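Local coordinates for protein MamA (Candidatus Magnetobacterium bavaricum, PDB 3VTX) that is a tetratricopeptide-repeat protein, an all-helical right-handed superhelix of the kind that generally serves as a scaffold for protein-protein interactions, at residues T104-A107 and D108-Y111; K125-E128 and A129-T133. All blocks are in the same frame, centred on the assembly; numbering follows the deposited sequence.

Contact 1 of 2, residues T104-A107 and D108-Y111; sequences TVYA and DAYY
Ala109 lays its methyl over one face of the Tyr106 ring, a CH-pi contact in which CB stands 4.1 Å from the ring centroid and 27° off the ring normal. The approach is to the inner part of the ring, with Ala109 CB 3.7 Å from Tyr106 CG; a methyl is small enough to fit between the ring and the backbone of Tyr106. CG of Tyr106 lies anti to the backbone N (chi1 -161°), which carries the ring forward over the first turn of the helix, where CE1 also comes to CB of Asp108. The Tyr110 ring is met differently: Thr104 O, CA of Val105 and CA of Ala107 all lie at its edge. Its hydroxyl donates to Thr104 O at 2.7 Å, with the donor tilted 28° from the carbonyl plane, so the side chain of the fourth helical residue clasps the loop that leads into the helix.

This is the start of helix 107-119 in a tetratricopeptide repeat, entered from helix 89-102 through a short loop. Tyr106 occupies the N-cap position and centres an inverse gamma turn; its carbonyl oxygen takes the first regular helical bond, from Tyr110 N at 3.1 Å, and a weak one from Ala109 N. Ala107 O follows by accepting from Tyr111 N at 3.0 Å. Beyond this turn, the Tyr106 ring meets Tyr77 of helix 73-85, and Ala109 also touches that tyrosine. Tyr111 points elsewhere, its hydroxyl hydrogen-bonded to Ser146 and Arg142 of helix 141-153.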
loop_
_atom_site.group_PDB
_atom_site.type_symbol
_atom_site.label_atom_id
_atom_site.label_comp_id
_atom_site.label_asym_id
_atom_site.label_seq_id
_atom_site.Cartn_x
_atom_site.Cartn_y
_atom_site.Cartn_z
ATOM N N THR A 104 4.237 -11.637 7.632
ATOM C CA THR A 104 5.651 -11.211 7.770
ATOM C C THR A 104 6.402 -11.274 6.459
ATOM O O THR A 104 7.575 -10.809 6.360
ATOM C CB THR A 104 6.388 -11.980 8.879
ATOM O OG1 THR A 104 6.357 -13.355 8.541
ATOM C CG2 THR A 104 5.764 -11.725 10.265
ATOM N N VAL A 105 5.760 -11.746 5.414
ATOM C CA VAL A 105 6.303 -11.652 4.077
ATOM C C VAL A 105 5.545 -10.664 3.100
ATOM O O VAL A 105 5.552 -10.822 1.861
ATOM C CB VAL A 105 6.567 -13.016 3.461
ATOM C CG1 VAL A 105 7.646 -13.712 4.281
ATOM C CG2 VAL A 105 5.288 -13.849 3.336
ATOM N N TYR A 106 4.897 -9.638 3.670
ATOM C CA TYR A 106 4.014 -8.788 2.910
ATOM C C TYR A 106 4.882 -7.690 2.287
ATOM O O TYR A 106 5.050 -6.600 2.869
ATOM C CB TYR A 106 3.003 -8.096 3.809
ATOM C CG TYR A 106 1.749 -7.529 3.159
ATOM C CD1 TYR A 106 1.642 -7.293 1.792
ATOM C CD2 TYR A 106 0.677 -7.198 3.958
ATOM C CE1 TYR A 106 0.483 -6.741 1.231
ATOM C CE2 TYR A 106 -0.508 -6.701 3.416
ATOM C CZ TYR A 106 -0.593 -6.470 2.069
ATOM O OH TYR A 106 -1.730 -6.011 1.555
ATOM N N ALA A 107 5.395 -7.957 1.108
ATOM C CA ALA A 107 6.385 -7.018 0.525
ATOM C C ALA A 107 5.859 -5.621 0.308
ATOM O O ALA A 107 6.585 -4.671 0.508
ATOM C CB ALA A 107 6.877 -7.598 -0.818
ATOM N N ASP A 108 4.620 -5.468 -0.121
ATOM C CA ASP A 108 4.063 -4.138 -0.322
ATOM C C ASP A 108 4.018 -3.299 0.941
ATOM O O ASP A 108 4.261 -2.066 0.880
ATOM C CB ASP A 108 2.677 -4.213 -0.935
ATOM C CG ASP A 108 2.734 -4.329 -2.487
ATOM O OD1 ASP A 108 3.162 -3.362 -3.224
ATOM O OD2 ASP A 108 2.238 -5.370 -2.930
ATOM N N ALA A 109 3.741 -3.952 2.047
ATOM C CA ALA A 109 3.698 -3.310 3.324
ATOM C C ALA A 109 5.051 -2.882 3.787
ATOM O O ALA A 109 5.170 -1.779 4.345
ATOM C CB ALA A 109 3.038 -4.259 4.376
ATOM N N TYR A 110 6.076 -3.721 3.614
ATOM C CA TYR A 110 7.403 -3.342 4.048
ATOM C C TYR A 110 7.866 -2.145 3.172
ATOM O O TYR A 110 8.509 -1.227 3.691
ATOM C CB TYR A 110 8.431 -4.408 3.856
ATOM C CG TYR A 110 8.411 -5.501 4.915
ATOM C CD1 TYR A 110 7.893 -6.729 4.606
ATOM C CD2 TYR A 110 8.899 -5.278 6.180
ATOM C CE1 TYR A 110 7.896 -7.752 5.571
ATOM C CE2 TYR A 110 8.895 -6.312 7.170
ATOM C CZ TYR A 110 8.362 -7.531 6.817
ATOM O OH TYR A 110 8.403 -8.616 7.755
ATOM N N TYR A 111 7.578 -2.190 1.870
ATOM C CA TYR A 111 8.007 -1.098 0.954
ATOM C C TYR A 111 7.345 0.223 1.358
ATOM O O TYR A 111 8.028 1.228 1.580
ATOM C CB TYR A 111 7.815 -1.403 -0.509
ATOM C CG TYR A 111 8.467 -0.405 -1.420
ATOM C CD1 TYR A 111 9.819 -0.172 -1.290
ATOM C CD2 TYR A 111 7.752 0.348 -2.288
ATOM C CE1 TYR A 111 10.462 0.792 -2.083
ATOM C CE2 TYR A 111 8.382 1.339 -3.079
ATOM C CZ TYR A 111 9.731 1.519 -2.952
ATOM O OH TYR A 111 10.325 2.486 -3.751
#

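Contact 2 of 2, residues K125-E128 and A129-T133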
loop_
_atom_site.group_PDB
_atom_site.type_symbol
_atom_site.label_atom_id
_atom_site.label_comp_id
_atom_site.label_asym_id
_atom_site.label_seq_id
_atom_site.Cartn_x
_atom_site.Cartn_y
_atom_site.Cartn_z
ATOM N N LYS A 125 15.704 3.004 9.663
ATOM C CA LYS A 125 14.454 2.234 9.636
ATOM C C LYS A 125 13.933 1.986 8.251
ATOM O O LYS A 125 13.377 0.941 7.969
ATOM C CB LYS A 125 13.394 2.869 10.499
ATOM C CG LYS A 125 13.752 2.731 12.063
ATOM C CD LYS A 125 12.647 3.098 12.919
ATOM C CE LYS A 125 13.063 2.761 14.416
ATOM N NZ LYS A 125 12.057 3.444 15.201
ATOM N N ALA A 126 14.061 2.996 7.407
ATOM C CA ALA A 126 13.676 2.798 6.028
ATOM C C ALA A 126 14.511 1.749 5.325
ATOM O O ALA A 126 13.958 0.858 4.651
ATOM C CB ALA A 126 13.731 4.133 5.304
ATOM N N ILE A 127 15.836 1.826 5.473
ATOM C CA ILE A 127 16.715 0.859 4.842
ATOM C C ILE A 127 16.322 -0.563 5.331
ATOM O O ILE A 127 16.325 -1.495 4.512
ATOM C CB ILE A 127 18.162 1.208 5.045
ATOM C CG1 ILE A 127 18.490 2.496 4.290
ATOM C CG2 ILE A 127 19.072 -0.016 4.608
ATOM C CD1 ILE A 127 19.780 3.259 4.805
ATOM N N GLU A 128 16.074 -0.737 6.622
ATOM C CA GLU A 128 15.709 -2.074 7.146
ATOM C C GLU A 128 14.466 -2.612 6.398
ATOM O O GLU A 128 14.454 -3.749 5.912
ATOM C CB GLU A 128 15.467 -1.955 8.662
ATOM C CG GLU A 128 15.002 -3.251 9.396
ATOM C CD GLU A 128 14.887 -3.046 10.917
ATOM O OE1 GLU A 128 14.538 -1.930 11.428
ATOM O OE2 GLU A 128 15.145 -4.032 11.593
ATOM N N ALA A 129 13.455 -1.754 6.221
ATOM C CA ALA A 129 12.194 -2.166 5.572
ATOM C C ALA A 129 12.442 -2.436 4.087
ATOM O O ALA A 129 11.925 -3.382 3.468
ATOM C CB ALA A 129 11.119 -1.016 5.698
ATOM N N TYR A 130 13.239 -1.588 3.432
ATOM C CA TYR A 130 13.543 -1.867 2.030
ATOM C C TYR A 130 14.355 -3.179 1.793
ATOM O O TYR A 130 14.165 -3.841 0.749
ATOM C CB TYR A 130 14.333 -0.724 1.374
ATOM C CG TYR A 130 13.679 0.646 1.394
ATOM C CD1 TYR A 130 12.344 0.797 1.112
ATOM C CD2 TYR A 130 14.453 1.816 1.624
ATOM C CE1 TYR A 130 11.765 2.090 1.041
ATOM C CE2 TYR A 130 13.872 3.122 1.587
ATOM C CZ TYR A 130 12.517 3.215 1.350
ATOM O OH TYR A 130 11.965 4.473 1.168
ATOM N N GLU A 131 15.295 -3.445 2.696
ATOM C CA GLU A 131 16.100 -4.655 2.664
ATOM C C GLU A 131 15.156 -5.856 2.762
ATOM O O GLU A 131 15.308 -6.835 1.993
ATOM C CB GLU A 131 17.122 -4.635 3.796
ATOM C CG GLU A 131 18.300 -3.738 3.453
ATOM C CD GLU A 131 19.330 -3.633 4.516
ATOM O OE1 GLU A 131 19.012 -3.906 5.701
ATOM O OE2 GLU A 131 20.488 -3.277 4.166
ATOM N N LYS A 132 14.161 -5.740 3.627
ATOM C CA LYS A 132 13.188 -6.840 3.785
ATOM C C LYS A 132 12.423 -6.973 2.525
ATOM O O LYS A 132 12.164 -8.079 2.108
ATOM C CB LYS A 132 12.249 -6.603 4.947
ATOM C CG LYS A 132 11.413 -7.748 5.360
ATOM C CD LYS A 132 12.219 -8.878 6.047
ATOM C CE LYS A 132 11.254 -10.079 6.322
ATOM N NZ LYS A 132 12.008 -11.352 6.619
ATOM N N THR A 133 12.027 -5.837 1.874
ATOM C CA THR A 133 11.335 -5.850 0.614
ATOM C C THR A 133 12.106 -6.603 -0.444
ATOM O O THR A 133 11.547 -7.412 -1.158
ATOM C CB THR A 133 11.000 -4.420 0.074
ATOM O OG1 THR A 133 10.222 -3.697 1.075
ATOM C CG2 THR A 133 10.285 -4.440 -1.257
#
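Lys125 meets the following turn through its backbone: its carbonyl oxygen accepts from Ala129 N at 3.2 Å, while the side chain leaves this helix, touching Tyr117 of helix 107-119 while the residue stays exposed, a suitable place for a lysine. Ala126 does more. Its carbonyl takes the N-H of Tyr130 at 2.8 Å in a nearly straight bond (167° at the hydrogen), and the same oxygen sits 3.1 Å above the plane of the Tyr130 ring, offset toward the rim. With CG of Tyr130 beside its own backbone N (chi1 -58°), the ring is laid back along the preceding turn, where CE2 reaches the Ala126 methyl at 3.9 Å; the short side chain leaves room for it.

Ile127 bonds through its carbonyl to Glu131 N at 2.9 Å. Its CG2 branch packs against the carboxylate of Glu131, 3.6 Å from OE2, while the isoleucine itself packs on Ala150 and Tyr151 of helix 141-153. Glu128, exposed and extended, contributes its carbonyl to Lys132 N at 3.0 Å.

At the next residue, Ala129 O receives two donors from Thr133, one turn further on: the backbone N and OG1, the latter at 3.0 Å. They come from opposite faces of the carbonyl plane, and the buried hydroxyl is thereby satisfied within its own helix. Ala126, Ile127, Ala129, Tyr130 and Thr133 make up the buried side, with Lys125, Glu128 and Glu131 exposed, the amphipathic pattern of the second helix of a tetratricopeptide repeat hairpin, packed between helix 107-119 and helix 141-153.

How the contacts relate
Contact 1 opens helix 107-119 and contact 2 occupies the middle of helix 123-136, the next helix in the chain; their centres lie 10 Å apart, and the two pack directly on each other. Ala129 brings its CB to 3.3 Å from Tyr110 O, and Thr133 OG1 lies 3.4 Å from Tyr110 CB, so small side chains let the helices come close. Over the tyrosine ring, Lys132 CG stands 3.4 Å from Tyr110 CZ. The rings of Tyr111 and Tyr130 also meet, with planes at about 45°, beside Ser146 of helix 141-153. Together the two contacts thus join the paired helices of one hairpin to the helix that follows.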